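Local coordinates for protein citrate synthase (Thermotoga maritima, PDB 2P2W) that probably catalyses the condensation of oxaloacetate with acetyl-CoA, with hydrolysis of the thioester, to give citrate and CoA in the tricarboxylic acid cycle, at residues Ser40-Glu43 with Glu44-Phe48. Residues are numbered along the deposited sequence; the frame is centred on the assembly and turned at random.
Sequences STFE and ETAYF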
ATOM      1  N   SER A  40      18.735  16.235  19.399  1.00 20.65           N
ATOM      2  CA  SER A  40      19.113  14.904  18.933  1.00 20.38           C
ATOM      3  C   SER A  40      19.650  14.873  17.510  1.00 19.46           C
ATOM      4  O   SER A  40      19.977  15.907  16.930  1.00 19.28           O
ATOM      5  CB  SER A  40      17.909  13.958  19.058  1.00 19.57           C
ATOM      6  OG  SER A  40      18.310  12.596  19.047  1.00 21.00           O
ATOM      7  N   THR A  41      19.751  13.663  16.970  1.00 19.77           N
ATOM      8  CA  THR A  41      20.236  13.427  15.615  1.00 19.67           C
ATOM      9  C   THR A  41      19.330  12.355  15.019  1.00 20.37           C
ATOM     10  O   THR A  41      18.556  11.724  15.738  1.00 19.21           O
ATOM     11  CB  THR A  41      21.678  12.879  15.611  1.00 19.92           C
ATOM     12  OG1 THR A  41      21.715  11.654  16.352  1.00 20.36           O
ATOM     13  CG2 THR A  41      22.639  13.878  16.237  1.00 21.30           C
ATOM     14  N   PHE A  42      19.434  12.143  13.711  1.00 20.68           N
ATOM     15  CA  PHE A  42      18.608  11.140  13.051  1.00 20.06           C
ATOM     16  C   PHE A  42      18.788   9.774  13.710  1.00 20.46           C
ATOM     17  O   PHE A  42      17.815   9.145  14.122  1.00 20.06           O
ATOM     18  CB  PHE A  42      18.975  11.037  11.569  1.00 19.69           C
ATOM     19  CG  PHE A  42      17.973  10.273  10.742  1.00 20.16           C
ATOM     20  CD1 PHE A  42      17.917   8.882  10.798  1.00 18.88           C
ATOM     21  CD2 PHE A  42      17.094  10.946   9.894  1.00 19.43           C
ATOM     22  CE1 PHE A  42      17.002   8.170  10.017  1.00 20.34           C
ATOM     23  CE2 PHE A  42      16.174  10.245   9.106  1.00 19.10           C
ATOM     24  CZ  PHE A  42      16.127   8.855   9.166  1.00 19.55           C
ATOM     25  N   GLU A  43      20.035   9.319  13.805  1.00 19.93           N
ATOM     26  CA  GLU A  43      20.317   8.017  14.392  1.00 19.56           C
ATOM     27  C   GLU A  43      19.887   7.878  15.847  1.00 19.45           C
ATOM     28  O   GLU A  43      19.363   6.835  16.236  1.00 20.74           O
ATOM     29  CB  GLU A  43      21.804   7.677  14.262  1.00 19.91           C
ATOM     30  CG  GLU A  43      22.272   7.497  12.827  1.00 19.19           C
ATOM     31  CD  GLU A  43      22.953   8.729  12.262  1.00 19.51           C
ATOM     32  OE1 GLU A  43      22.555   9.859  12.620  1.00 19.06           O
ATOM     33  OE2 GLU A  43      23.882   8.565  11.446  1.00 19.47           O
ATOM     34  N   GLU A  44      20.103   8.913  16.655  1.00 18.26           N
ATOM     35  CA  GLU A  44      19.718   8.836  18.063  1.00 19.37           C
ATOM     36  C   GLU A  44      18.206   8.762  18.262  1.00 19.89           C
ATOM     37  O   GLU A  44      17.718   7.981  19.081  1.00 20.10           O
ATOM     38  CB  GLU A  44      20.273  10.026  18.854  1.00 20.38           C
ATOM     39  CG  GLU A  44      20.079   9.879  20.358  1.00 21.55           C
ATOM     40  CD  GLU A  44      20.509  11.104  21.138  1.00 24.26           C
ATOM     41  OE1 GLU A  44      19.872  12.168  20.985  1.00 24.27           O
ATOM     42  OE2 GLU A  44      21.490  11.002  21.905  1.00 23.46           O
ATOM     43  N   THR A  45      17.455   9.573  17.523  1.00 19.16           N
ATOM     44  CA  THR A  45      16.006   9.544  17.668  1.00 18.71           C
ATOM     45  C   THR A  45      15.422   8.265  17.067  1.00 18.33           C
ATOM     46  O   THR A  45      14.460   7.712  17.592  1.00 18.94           O
ATOM     47  CB  THR A  45      15.352  10.782  17.027  1.00 19.08           C
ATOM     48  OG1 THR A  45      15.751  11.954  17.758  1.00 20.14           O
ATOM     49  CG2 THR A  45      13.823  10.662  17.069  1.00 18.74           C
ATOM     50  N   ALA A  46      16.016   7.786  15.978  1.00 17.50           N
ATOM     51  CA  ALA A  46      15.542   6.556  15.346  1.00 18.96           C
ATOM     52  C   ALA A  46      15.773   5.403  16.319  1.00 19.60           C
ATOM     53  O   ALA A  46      14.932   4.513  16.469  1.00 18.35           O
ATOM     54  CB  ALA A  46      16.291   6.309  14.045  1.00 17.74           C
ATOM     55  N   TYR A  47      16.922   5.428  16.983  1.00 20.28           N
ATOM     56  CA  TYR A  47      17.255   4.395  17.957  1.00 20.76           C
ATOM     57  C   TYR A  47      16.185   4.416  19.045  1.00 21.19           C
ATOM     58  O   TYR A  47      15.653   3.378  19.442  1.00 22.14           O
ATOM     59  CB  TYR A  47      18.619   4.684  18.586  1.00 20.91           C
ATOM     60  CG  TYR A  47      19.060   3.650  19.598  1.00 21.30           C
ATOM     61  CD1 TYR A  47      18.537   3.641  20.893  1.00 22.44           C
ATOM     62  CD2 TYR A  47      19.986   2.671  19.257  1.00 21.78           C
ATOM     63  CE1 TYR A  47      18.931   2.679  21.825  1.00 21.91           C
ATOM     64  CE2 TYR A  47      20.388   1.707  20.179  1.00 23.36           C
ATOM     65  CZ  TYR A  47      19.857   1.717  21.458  1.00 24.23           C
ATOM     66  OH  TYR A  47      20.264   0.769  22.367  1.00 25.31           O
ATOM     67  N   PHE A  48      15.876   5.619  19.517  1.00 21.57           N
ATOM     68  CA  PHE A  48      14.882   5.811  20.566  1.00 21.35           C
ATOM     69  C   PHE A  48      13.507   5.287  20.155  1.00 21.66           C
ATOM     70  O   PHE A  48      12.816   4.645  20.946  1.00 21.20           O
ATOM     71  CB  PHE A  48      14.802   7.298  20.925  1.00 21.92           C
ATOM     72  CG  PHE A  48      13.834   7.610  22.030  1.00 22.71           C
ATOM     73  CD1 PHE A  48      13.806   6.840  23.189  1.00 24.03           C
ATOM     74  CD2 PHE A  48      12.971   8.695  21.926  1.00 23.24           C
ATOM     75  CE1 PHE A  48      12.929   7.145  24.230  1.00 24.68           C
ATOM     76  CE2 PHE A  48      12.092   9.011  22.960  1.00 25.10           C
ATOM     77  CZ  PHE A  48      12.072   8.232  24.115  1.00 24.93           C
TER
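Glu44 reaches back from the first turn of helix 42-51 to Ser40 and Thr41, at an N-cap where Thr41 OG1 accepts from Glu44 N at 3.2 Å with an N-H...O angle of 157°. Traced outward, Glu44 CB meets Ser40 OG at 3.2 Å and Thr41 OG1 at 3.3 Å, and the side chains of Thr41 and Glu44 cross at about a right angle. CG stands anti to the backbone N (chi1 -171°) and the chain is extended beyond it, so that Glu44 CG and CD lie 3.5 and 3.4 Å from Ser40 OG. At the tip, Ser40 OG donates over 2.5 Å to Glu44 OE1, which accepts on its anti lone pair, turned away from OE2. In the second subunit, Tyr357 OH also hydrogen-bonds OE1 and Arg363 forms a salt bridge with OE2, so the buried carboxylate joins the cap to the dimer interface. Were Glu44 replaced by an alanine, Arg363 of the second subunit would probably lose its charge partner here and Ser40 OG this acceptor. Backbone bonds start the helix proper: Thr45 N to Thr41 O, and Ala46 N to Phe42 O at 2.9 Å. Across Ser40 OG from the Glu44 carboxylate, Thr45 OG1 lies 2.9 Å from Ser40 OG, hydroxyl against hydroxyl.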